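Local atomic coordinates of separin (Saccharomyces cerevisiae, PDB entry 5U1T), a protein that cleaves the cohesin subunit Scc1 at the onset of anaphase as a caspase-like cysteine protease, releasing sister chromatids for segregation. Residues S758-C763 / F797-I802; K63-W68 / S499-L504; L1130-I1135 / L1151-K1156; Y1263-Q1268 / V1337-Q1342. All coordinates share one frame; numbering follows the deposited sequence.

Contact 1. Residues S758-C763 / F797-I802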
# COMPACT_ATOMS: atom_id res chain seq x y z
N SER A 758 -2.01 19.34 11.08
CA SER A 758 -1.48 18.07 11.51
C SER A 758 -1.83 16.97 10.48
O SER A 758 -1.05 16.05 10.27
CB SER A 758 -2.00 17.73 12.92
OG SER A 758 -3.38 17.46 12.90
N ALA A 759 -2.97 17.08 9.80
CA ALA A 759 -3.25 16.14 8.71
C ALA A 759 -2.21 16.25 7.59
O ALA A 759 -1.82 15.25 7.00
CB ALA A 759 -4.64 16.36 8.15
N VAL A 760 -1.78 17.47 7.29
CA VAL A 760 -0.74 17.68 6.29
C VAL A 760 0.56 17.02 6.75
O VAL A 760 1.23 16.36 5.97
CB VAL A 760 -0.48 19.18 5.99
CG1 VAL A 760 0.79 19.35 5.17
CG2 VAL A 760 -1.65 19.77 5.26
N ILE A 761 0.89 17.20 8.03
CA ILE A 761 2.12 16.64 8.58
C ILE A 761 2.12 15.12 8.53
O ILE A 761 3.10 14.51 8.11
CB ILE A 761 2.35 17.11 10.01
CG1 ILE A 761 2.51 18.63 10.02
CG2 ILE A 761 3.57 16.42 10.61
CD1 ILE A 761 2.79 19.22 11.38
N ASP A 762 1.01 14.51 8.95
CA ASP A 762 0.85 13.06 8.91
C ASP A 762 1.14 12.52 7.52
O ASP A 762 2.07 11.73 7.34
CB ASP A 762 -0.56 12.66 9.34
CG ASP A 762 -0.76 12.76 10.83
OD1 ASP A 762 0.22 12.99 11.57
OD2 ASP A 762 -1.92 12.59 11.28
N CYS A 763 0.33 12.96 6.56
CA CYS A 763 0.54 12.69 5.14
C CYS A 763 1.99 12.73 4.70
O CYS A 763 2.41 11.91 3.90
CB CYS A 763 -0.24 13.71 4.31
SG CYS A 763 -1.71 13.06 3.60
N PHE A 797 -3.64 11.42 -3.18
CA PHE A 797 -5.05 11.74 -3.06
C PHE A 797 -5.32 12.57 -1.78
O PHE A 797 -5.91 13.65 -1.84
CB PHE A 797 -5.91 10.47 -3.04
CG PHE A 797 -5.77 9.61 -4.27
CD1 PHE A 797 -5.18 10.09 -5.43
CD2 PHE A 797 -6.23 8.29 -4.27
CE1 PHE A 797 -5.05 9.27 -6.57
CE2 PHE A 797 -6.12 7.47 -5.39
CZ PHE A 797 -5.53 7.96 -6.55
N GLN A 798 -4.86 12.09 -0.64
CA GLN A 798 -5.13 12.77 0.61
C GLN A 798 -4.56 14.19 0.66
O GLN A 798 -5.24 15.12 1.07
CB GLN A 798 -4.59 11.96 1.79
CG GLN A 798 -5.32 12.20 3.10
CD GLN A 798 -6.83 12.26 2.90
OE1 GLN A 798 -7.49 11.26 2.57
NE2 GLN A 798 -7.40 13.45 3.05
N LEU A 799 -3.30 14.35 0.26
CA LEU A 799 -2.64 15.65 0.31
C LEU A 799 -3.34 16.64 -0.60
O LEU A 799 -3.62 17.78 -0.19
CB LEU A 799 -1.17 15.54 -0.08
CG LEU A 799 -0.14 15.31 1.02
CD1 LEU A 799 1.16 14.81 0.40
CD2 LEU A 799 0.13 16.56 1.83
N ILE A 800 -3.64 16.21 -1.83
CA ILE A 800 -4.37 17.05 -2.76
C ILE A 800 -5.75 17.42 -2.20
O ILE A 800 -6.12 18.58 -2.21
CB ILE A 800 -4.51 16.37 -4.13
CG1 ILE A 800 -3.11 16.13 -4.73
CG2 ILE A 800 -5.37 17.20 -5.05
CD1 ILE A 800 -3.08 15.48 -6.12
N LYS A 801 -6.48 16.45 -1.68
CA LYS A 801 -7.75 16.72 -1.05
C LYS A 801 -7.59 17.73 0.09
O LYS A 801 -8.43 18.62 0.26
CB LYS A 801 -8.39 15.43 -0.54
CG LYS A 801 -9.18 14.61 -1.58
CD LYS A 801 -9.59 13.27 -0.96
CE LYS A 801 -10.93 12.73 -1.50
NZ LYS A 801 -11.49 11.59 -0.67
N ILE A 802 -6.52 17.63 0.87
CA ILE A 802 -6.37 18.52 2.02
C ILE A 802 -6.16 19.96 1.55
O ILE A 802 -6.66 20.92 2.16
CB ILE A 802 -5.21 18.11 2.96
CG1 ILE A 802 -5.47 16.74 3.61
CG2 ILE A 802 -5.03 19.12 4.08
CD1 ILE A 802 -4.27 16.22 4.39

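Contact 2. Residues K63-W68 / S499-L504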
# COMPACT_ATOMS: atom_id res chain seq x y z
N LYS A 63 9.12 -43.35 -11.29
CA LYS A 63 9.87 -42.83 -10.18
C LYS A 63 9.94 -41.33 -10.31
O LYS A 63 9.85 -40.60 -9.32
CB LYS A 63 11.28 -43.42 -10.18
CG LYS A 63 12.07 -43.12 -8.95
CD LYS A 63 13.14 -44.17 -8.76
CE LYS A 63 14.29 -44.01 -9.76
NZ LYS A 63 15.28 -42.98 -9.34
N SER A 64 10.09 -40.86 -11.54
CA SER A 64 10.30 -39.45 -11.76
C SER A 64 9.02 -38.66 -11.52
O SER A 64 9.09 -37.50 -11.11
CB SER A 64 10.81 -39.19 -13.15
OG SER A 64 11.15 -37.83 -13.29
N HIS A 65 7.87 -39.27 -11.78
CA HIS A 65 6.60 -38.57 -11.67
C HIS A 65 5.88 -38.93 -10.39
O HIS A 65 4.67 -38.78 -10.31
CB HIS A 65 5.70 -38.87 -12.87
CG HIS A 65 6.29 -38.47 -14.19
ND1 HIS A 65 5.62 -38.63 -15.38
CD2 HIS A 65 7.49 -37.92 -14.50
CE1 HIS A 65 6.38 -38.20 -16.37
NE2 HIS A 65 7.52 -37.75 -15.86
N HIS A 66 6.63 -39.46 -9.43
CA HIS A 66 6.11 -39.90 -8.12
C HIS A 66 4.90 -40.86 -8.15
O HIS A 66 4.16 -40.96 -7.19
CB HIS A 66 5.76 -38.66 -7.28
CG HIS A 66 6.97 -37.94 -6.75
ND1 HIS A 66 7.05 -37.47 -5.46
CD2 HIS A 66 8.15 -37.65 -7.33
CE1 HIS A 66 8.23 -36.91 -5.27
NE2 HIS A 66 8.92 -37.02 -6.39
N MET A 67 4.71 -41.58 -9.25
CA MET A 67 3.58 -42.50 -9.39
C MET A 67 3.88 -43.88 -8.79
O MET A 67 4.12 -44.85 -9.53
CB MET A 67 3.22 -42.63 -10.87
CG MET A 67 2.58 -41.41 -11.45
SD MET A 67 0.97 -41.18 -10.67
CE MET A 67 -0.09 -42.07 -11.80
N TRP A 68 3.88 -43.99 -7.47
CA TRP A 68 4.51 -45.13 -6.81
C TRP A 68 3.74 -46.44 -6.98
O TRP A 68 4.32 -47.52 -6.95
CB TRP A 68 4.69 -44.86 -5.32
CG TRP A 68 5.13 -43.44 -4.93
CD1 TRP A 68 4.44 -42.56 -4.12
CD2 TRP A 68 6.35 -42.78 -5.28
NE1 TRP A 68 5.16 -41.41 -3.96
CE2 TRP A 68 6.33 -41.50 -4.67
CE3 TRP A 68 7.45 -43.12 -6.07
CZ2 TRP A 68 7.37 -40.59 -4.81
CZ3 TRP A 68 8.48 -42.21 -6.22
CH2 TRP A 68 8.44 -40.95 -5.59
N SER A 499 17.16 -38.24 -8.12
CA SER A 499 16.03 -37.46 -7.61
C SER A 499 15.00 -37.30 -8.71
O SER A 499 15.33 -37.40 -9.90
CB SER A 499 16.49 -36.09 -7.10
OG SER A 499 17.19 -35.39 -8.11
N SER A 500 13.75 -37.05 -8.32
CA SER A 500 12.66 -36.89 -9.26
C SER A 500 12.65 -35.56 -9.98
O SER A 500 13.35 -34.61 -9.64
CB SER A 500 11.33 -37.04 -8.55
OG SER A 500 11.20 -35.99 -7.61
N GLU A 501 11.80 -35.52 -11.00
CA GLU A 501 11.47 -34.31 -11.72
C GLU A 501 10.82 -33.32 -10.78
O GLU A 501 11.18 -32.14 -10.76
CB GLU A 501 10.53 -34.65 -12.86
CG GLU A 501 10.14 -33.49 -13.67
CD GLU A 501 9.22 -33.87 -14.80
OE1 GLU A 501 7.98 -33.90 -14.61
OE2 GLU A 501 9.75 -34.15 -15.90
N ILE A 502 9.87 -33.80 -10.01
CA ILE A 502 9.13 -32.97 -9.08
C ILE A 502 10.07 -32.32 -8.03
O ILE A 502 10.00 -31.10 -7.79
CB ILE A 502 8.03 -33.80 -8.40
CG1 ILE A 502 7.27 -34.58 -9.48
CG2 ILE A 502 7.11 -32.91 -7.60
CD1 ILE A 502 5.88 -35.02 -9.09
N MET A 503 10.95 -33.11 -7.45
CA MET A 503 11.91 -32.59 -6.49
C MET A 503 12.79 -31.49 -7.09
O MET A 503 13.07 -30.49 -6.42
CB MET A 503 12.81 -33.71 -5.96
CG MET A 503 12.11 -34.65 -5.02
SD MET A 503 13.17 -36.04 -4.56
CE MET A 503 14.43 -35.24 -3.54
N LEU A 504 13.24 -31.70 -8.33
CA LEU A 504 14.09 -30.70 -8.98
C LEU A 504 13.30 -29.40 -9.25
O LEU A 504 13.84 -28.28 -9.14
CB LEU A 504 14.69 -31.27 -10.27
CG LEU A 504 15.79 -32.32 -10.11
CD1 LEU A 504 16.10 -32.97 -11.44
CD2 LEU A 504 17.06 -31.74 -9.51
O HOH W 1 8.81 -36.13 -17.83

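Contact 3. Residues L1130-I1135 / L1151-K1156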
# COMPACT_ATOMS: atom_id res chain seq x y z
N LEU A 1130 -12.11 55.97 12.55
CA LEU A 1130 -11.47 56.48 11.36
C LEU A 1130 -12.50 56.98 10.36
O LEU A 1130 -13.50 56.30 10.08
CB LEU A 1130 -10.59 55.41 10.72
CG LEU A 1130 -9.39 55.03 11.57
CD1 LEU A 1130 -8.55 53.95 10.87
CD2 LEU A 1130 -8.54 56.25 11.90
N ASN A 1131 -12.26 58.18 9.86
CA ASN A 1131 -13.10 58.79 8.84
C ASN A 1131 -12.74 58.21 7.47
O ASN A 1131 -12.14 58.89 6.63
CB ASN A 1131 -12.95 60.31 8.87
CG ASN A 1131 -13.83 61.02 7.85
OD1 ASN A 1131 -14.96 60.61 7.58
ND2 ASN A 1131 -13.29 62.10 7.27
N ILE A 1132 -13.09 56.94 7.26
CA ILE A 1132 -12.82 56.25 6.00
C ILE A 1132 -14.01 55.42 5.58
O ILE A 1132 -14.90 55.14 6.38
CB ILE A 1132 -11.61 55.31 6.09
CG1 ILE A 1132 -11.71 54.41 7.33
CG2 ILE A 1132 -10.32 56.09 6.08
CD1 ILE A 1132 -10.66 53.34 7.37
N ASN A 1133 -14.02 55.05 4.31
CA ASN A 1133 -14.93 54.02 3.83
C ASN A 1133 -14.16 52.73 3.65
O ASN A 1133 -12.99 52.73 3.23
CB ASN A 1133 -15.58 54.41 2.51
CG ASN A 1133 -16.60 55.51 2.65
OD1 ASN A 1133 -17.06 55.81 3.75
ND2 ASN A 1133 -16.97 56.11 1.53
N VAL A 1134 -14.80 51.63 4.01
CA VAL A 1134 -14.27 50.31 3.72
C VAL A 1134 -15.33 49.57 2.94
O VAL A 1134 -16.39 49.26 3.45
CB VAL A 1134 -13.88 49.56 4.99
CG1 VAL A 1134 -12.88 48.49 4.65
CG2 VAL A 1134 -13.28 50.51 6.00
N ILE A 1135 -15.05 49.32 1.68
CA ILE A 1135 -16.05 48.83 0.76
C ILE A 1135 -15.61 47.49 0.17
O ILE A 1135 -14.55 47.41 -0.47
CB ILE A 1135 -16.31 49.84 -0.35
CG1 ILE A 1135 -16.87 51.12 0.27
CG2 ILE A 1135 -17.26 49.28 -1.37
CD1 ILE A 1135 -17.12 52.24 -0.72
N LEU A 1151 -18.44 50.00 5.23
CA LEU A 1151 -18.21 50.09 6.65
C LEU A 1151 -17.72 51.50 6.96
O LEU A 1151 -16.61 51.87 6.60
CB LEU A 1151 -17.20 49.04 7.06
CG LEU A 1151 -17.18 48.60 8.51
CD1 LEU A 1151 -16.82 47.12 8.59
CD2 LEU A 1151 -16.20 49.46 9.31
N GLU A 1152 -18.58 52.30 7.59
CA GLU A 1152 -18.24 53.68 7.93
C GLU A 1152 -17.93 53.79 9.42
O GLU A 1152 -18.82 54.02 10.22
CB GLU A 1152 -19.38 54.64 7.55
CG GLU A 1152 -19.64 54.75 6.05
CD GLU A 1152 -21.09 55.16 5.73
OE1 GLU A 1152 -22.01 54.35 5.95
OE2 GLU A 1152 -21.30 56.29 5.24
N PRO A 1153 -16.65 53.64 9.79
CA PRO A 1153 -16.27 53.66 11.21
C PRO A 1153 -16.72 54.93 11.92
O PRO A 1153 -17.18 54.85 13.05
CB PRO A 1153 -14.74 53.57 11.18
CG PRO A 1153 -14.39 53.13 9.80
CD PRO A 1153 -15.47 53.64 8.91
N ARG A 1154 -16.59 56.08 11.27
CA ARG A 1154 -16.91 57.35 11.93
C ARG A 1154 -18.42 57.49 12.12
O ARG A 1154 -18.87 58.00 13.15
CB ARG A 1154 -16.32 58.52 11.14
CG ARG A 1154 -16.76 59.90 11.60
CD ARG A 1154 -15.95 60.39 12.81
NE ARG A 1154 -14.52 60.23 12.58
CZ ARG A 1154 -13.68 61.23 12.32
NH1 ARG A 1154 -12.39 60.96 12.13
NH2 ARG A 1154 -14.11 62.48 12.25
N ARG A 1155 -19.19 57.01 11.16
CA ARG A 1155 -20.65 57.07 11.19
C ARG A 1155 -21.26 55.88 11.93
O ARG A 1155 -22.46 55.84 12.18
CB ARG A 1155 -21.20 57.15 9.76
CG ARG A 1155 -22.69 57.54 9.63
CD ARG A 1155 -23.03 58.88 10.32
NE ARG A 1155 -24.08 59.64 9.63
CZ ARG A 1155 -25.37 59.29 9.58
NH1 ARG A 1155 -25.78 58.16 10.18
NH2 ARG A 1155 -26.27 60.06 8.92
N LYS A 1156 -20.41 54.92 12.30
CA LYS A 1156 -20.82 53.67 12.93
C LYS A 1156 -21.92 52.94 12.14
O LYS A 1156 -22.87 52.41 12.72
CB LYS A 1156 -21.29 53.92 14.37
CG LYS A 1156 -20.30 54.69 15.21
CD LYS A 1156 -18.98 53.94 15.44
CE LYS A 1156 -17.97 54.86 16.12
NZ LYS A 1156 -16.61 54.28 16.23

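Contact 4. Residues Y1263-Q1268 / V1337-Q1342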
# COMPACT_ATOMS: atom_id res chain seq x y z
N TYR A 1263 -39.61 63.34 2.29
CA TYR A 1263 -40.83 62.64 2.67
C TYR A 1263 -42.09 63.37 2.23
O TYR A 1263 -43.04 62.74 1.79
CB TYR A 1263 -40.87 62.39 4.18
CG TYR A 1263 -40.10 61.15 4.56
CD1 TYR A 1263 -40.54 59.88 4.19
CD2 TYR A 1263 -38.90 61.25 5.26
CE1 TYR A 1263 -39.82 58.75 4.53
CE2 TYR A 1263 -38.17 60.13 5.59
CZ TYR A 1263 -38.63 58.88 5.23
OH TYR A 1263 -37.89 57.79 5.58
N GLU A 1264 -42.11 64.70 2.33
CA GLU A 1264 -43.28 65.43 1.85
C GLU A 1264 -43.46 65.11 0.37
O GLU A 1264 -44.57 64.77 -0.06
CB GLU A 1264 -43.13 66.93 2.08
CG GLU A 1264 -43.97 67.83 1.15
CD GLU A 1264 -43.34 69.24 1.01
OE1 GLU A 1264 -42.22 69.46 1.57
OE2 GLU A 1264 -43.94 70.14 0.37
N ILE A 1265 -42.38 65.18 -0.38
CA ILE A 1265 -42.45 64.85 -1.80
C ILE A 1265 -43.01 63.43 -2.06
O ILE A 1265 -43.86 63.26 -2.94
CB ILE A 1265 -41.08 65.01 -2.46
CG1 ILE A 1265 -40.72 66.50 -2.50
CG2 ILE A 1265 -41.08 64.41 -3.86
CD1 ILE A 1265 -39.27 66.78 -2.62
N LEU A 1266 -42.59 62.43 -1.30
CA LEU A 1266 -43.16 61.09 -1.43
C LEU A 1266 -44.65 61.06 -1.06
O LEU A 1266 -45.44 60.32 -1.68
CB LEU A 1266 -42.37 60.08 -0.59
CG LEU A 1266 -40.95 59.74 -1.06
CD1 LEU A 1266 -40.32 58.59 -0.23
CD2 LEU A 1266 -40.92 59.40 -2.55
N HIS A 1267 -45.01 61.87 -0.07
CA HIS A 1267 -46.37 61.91 0.47
C HIS A 1267 -47.35 62.39 -0.58
O HIS A 1267 -48.43 61.84 -0.72
CB HIS A 1267 -46.44 62.81 1.70
CG HIS A 1267 -47.75 62.75 2.44
ND1 HIS A 1267 -47.97 63.42 3.62
CD2 HIS A 1267 -48.90 62.09 2.16
CE1 HIS A 1267 -49.19 63.18 4.04
NE2 HIS A 1267 -49.79 62.39 3.17
N GLN A 1268 -46.97 63.40 -1.34
CA GLN A 1268 -47.91 64.02 -2.25
C GLN A 1268 -47.90 63.38 -3.63
O GLN A 1268 -48.79 63.63 -4.43
CB GLN A 1268 -47.64 65.52 -2.35
CG GLN A 1268 -46.42 65.90 -3.18
CD GLN A 1268 -46.17 67.43 -3.22
OE1 GLN A 1268 -45.24 67.94 -2.56
NE2 GLN A 1268 -47.00 68.14 -4.00
N VAL A 1337 -39.10 67.09 -10.77
CA VAL A 1337 -38.93 68.51 -10.56
C VAL A 1337 -38.59 68.84 -9.12
O VAL A 1337 -37.63 69.55 -8.85
CB VAL A 1337 -40.20 69.30 -10.98
CG1 VAL A 1337 -40.18 70.71 -10.41
CG2 VAL A 1337 -40.33 69.33 -12.49
N GLN A 1338 -39.40 68.34 -8.19
CA GLN A 1338 -39.24 68.66 -6.78
C GLN A 1338 -37.97 68.06 -6.16
O GLN A 1338 -37.34 68.67 -5.30
CB GLN A 1338 -40.47 68.19 -5.99
CG GLN A 1338 -41.71 69.07 -6.15
CD GLN A 1338 -43.02 68.36 -5.79
OE1 GLN A 1338 -43.01 67.22 -5.33
NE2 GLN A 1338 -44.15 69.02 -6.02
N LEU A 1339 -37.57 66.86 -6.57
CA LEU A 1339 -36.36 66.26 -5.99
C LEU A 1339 -35.11 66.95 -6.48
O LEU A 1339 -34.18 67.20 -5.71
CB LEU A 1339 -36.27 64.77 -6.30
CG LEU A 1339 -37.04 63.84 -5.39
CD1 LEU A 1339 -37.05 62.49 -6.04
CD2 LEU A 1339 -36.43 63.77 -4.00
N GLU A 1340 -35.08 67.26 -7.78
CA GLU A 1340 -33.98 68.01 -8.39
C GLU A 1340 -33.83 69.38 -7.77
O GLU A 1340 -32.72 69.87 -7.58
CB GLU A 1340 -34.19 68.17 -9.89
CG GLU A 1340 -33.10 68.98 -10.56
CD GLU A 1340 -33.02 68.68 -12.02
OE1 GLU A 1340 -34.01 68.16 -12.57
OE2 GLU A 1340 -31.96 68.96 -12.63
N GLU A 1341 -34.96 69.99 -7.47
CA GLU A 1341 -34.99 71.28 -6.80
C GLU A 1341 -34.30 71.18 -5.45
O GLU A 1341 -33.33 71.89 -5.19
CB GLU A 1341 -36.44 71.75 -6.66
CG GLU A 1341 -36.65 73.15 -6.10
CD GLU A 1341 -38.13 73.45 -5.85
OE1 GLU A 1341 -39.03 72.77 -6.44
OE2 GLU A 1341 -38.41 74.39 -5.05
N GLN A 1342 -34.77 70.28 -4.60
CA GLN A 1342 -34.18 70.14 -3.28
C GLN A 1342 -32.69 69.72 -3.34
O GLN A 1342 -31.91 70.11 -2.48
CB GLN A 1342 -34.98 69.14 -2.43
CG GLN A 1342 -36.39 69.55 -2.08
CD GLN A 1342 -36.51 71.02 -1.66
OE1 GLN A 1342 -35.96 71.45 -0.64
NE2 GLN A 1342 -37.26 71.80 -2.45

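Contact 1. Residues S758-C763 / F797-I802
C763 lays its sulfur against the stem of Q798, with SG 3.6 Å from Q798 CB and nearly as close to CG, so that the thiol meets the aliphatic part of the glutamine and not its amide. The same cysteine also serves L799: its CB lies 3.7 Å from L799 CG, with CD2 of the leucine close beside it. I802 also reaches this cysteine, its CD1 4.1 Å from C763 SG.

I802 is the most widely shared residue of the second helix. Its CG1 stands anti to the carbonyl carbon (chi1 -65°) and the chain continues extended, which carries CD1 across to A759, whose CB is 3.8 Å away. The other branch, CG2, is spent on V760, meeting its CG2 at 3.6 Å, the two branched side chains set at a slant. A small residue such as A759 admits the tip of a long one close to the helix backbone, here with I802 CD1 3.7 Å from A759 O. No hydrogen bond links the two segments; apolar side chains carry the contact.

The segments run nearly antiparallel, at 158° between their directions, and their axes come within 9.8 Å, a spacing usual for helices that pack through apolar side chains. They belong to helices 756-775 and 782-805, consecutive helices of the helical part of the chain. Helix 729-752 closes over C763 and I802, helix 809-825 takes L799 through Y815, and V760 and L799 also pack on acidic side chains of another protein chain.

Contact 2. Residues K63-W68 / S499-L504
H66 can be followed outward from its CB, which lies 4.1 Å from CD1 of I502. CG of the ring stays beside that same methyl, and CD2 lies 3.5 Å from S500 CB and also touches CG1 of I502. NE2, at the tip, reaches OG of S500 over 2.8 Å in a hydrogen bond, the hydroxyl sitting at the ring edge near its plane. The faces are used as well: I502 places its CB over one of them in a CH-pi contact, 26° off the ring normal, while W68 lies over the other. The imidazole is thus clamped on both sides and pinned at its rim.

S500 does double duty. Its OG sits between the backbone N and the carbonyl carbon (chi1 64°), which turns it back over the start of helix 501-509, where it accepts from M503 N at 2.9 Å. The amide of E501, the residue after the cap, makes two weak bonds to S64, one from E501 N to the carbonyl O and one to S64 OG at 3.3 Å.

Beyond this, H65 and E501 are linked through a water, which lies 2.9 Å from H65 NE2 and donates to OE2 of the carboxylate. OE1 of the acid is bonded to S522, S525 and H551, and H65 ND1 is bonded to L550 O.

S500 is a classical helix N-cap, and its capping oxygen is also bound by a histidine from the turn that ends helix 48-64, a way of joining a helix start to a helix end 430 residues away in an all-helical region.

Contact 3. Residues L1130-I1135 / L1151-K1156
P1153 makes much of the apolar contact, its ring lying against I1132 at about a right angle, with CG 3.9 Å from I1132 CG1. The same ring covers backbone oxygens: CB and CG lie over L1130 O, and CD beside I1132 O. With an alanine here, the loss of CG and CD would probably strip I1132 CG1 of its partner and give the backbone freedom to turn about the bond that the proline ring fixes. A little further along, V1134 and L1151 bring their CB atoms to 3.9 Å.

Backbone bonds join that same pair, V1134 N to L1151 O at 3.2 Å and L1151 N to V1134 O at 2.8 Å, but both are bent and the pairing is loose here. They belong to the beta hairpin of strands 1132-1139 and 1146-1152, near its open end, where strand 1146-1152 ends and the chain turns at P1153 toward strand 1157-1163 of the same sheet. On its other side, strand 1132-1139 is paired in parallel with strand 1353-1362, so it is an inner member of a mixed sheet. V1134 also packs on L1391 of helix 1388-1397.

Polar groups make the rest of the contact, R1154 at its exposed rim. R1154 bends at chi2 (81°) and chi3 (49°), which folds its guanidinium back so that one face rests on N1131 CB, 3.4 Å from NH1. Its NE is bonded to N1129 O, while N1131 gives ND2 to S1354 O. N1133 and E1152 run alongside each other in the same sense, N1133 OD1 3.6 Å from CG of E1152, whose carboxylate pairs with R1157.

Contact 4. Residues Y1263-Q1268 / V1337-Q1342
I1265 fills the tightly packed part of the contact, running antiparallel to the side chain of Q1338. Its CD1 comes to 3.8 Å from Q1338 CB, and CG1 lies alongside the same carbon. The CG1 arm stands anti to the carbonyl carbon (chi1 -69°), which sends CD1 on toward Q1342, whose CG is 4.0 Å away. CG2, the other branch, reaches OE1 of Q1338 at 3.7 Å and more distantly L1339 CG. The buried side is completed by L1339, which packs on M1307 and I1311 of helix 1303-1320.

The looser side faces solvent and belongs to two glutamines. Q1268, exposed, extends toward Q1338 from the opposite direction, and their amide planes are turned 43° against each other. Q1268 NE2 lies 3.6 Å from Q1338 NE2, and the two OE1 atoms are as far apart; no hydrogen bond joins the amides. Q1338 has its stronger partner in N1269, just beyond the segment on the first helix, whose ND2 donates to OE1. A leucine in its place is likely to leave N1269 ND2 without that acceptor, reduced to its weak bond to I1265 O.

Segments 1263-1268 and 1337-1342, of helices 1252-1269 and 1332-1347, run almost exactly antiparallel, at 176°, with axes 10.4 Å apart at their closest. This is a worked case of a helix pair whose buried side is apolar, through I1265 and L1339, and whose rim carries neutral amides. The chemistry implies that apolar packing and the bond from N1269 hold the pair, and that no ion pair crosses between these segments.

In the fold
Along the chain the contacts follow in the order 2, 1, 3, 4, each closing before the next opens, and they trace the length of an elongated molecule. Contact 2 lies about 56 Å from contact 1, contact 3 about 41 Å from contact 1, and contact 4 about 29 Å from contact 3, all centre to centre. Contacts 2 and 4 are about 115 Å apart, on opposite sides of the chain's centre. Helix 1332-1347 of contact 4 is followed by strand 1353-1362, which pairs with the hairpin of contact 3. Contacts 1 and 2 thus hold helices of the long helical part, while 3 and 4 belong to the part running on into the protease, away from the probable catalytic C1497.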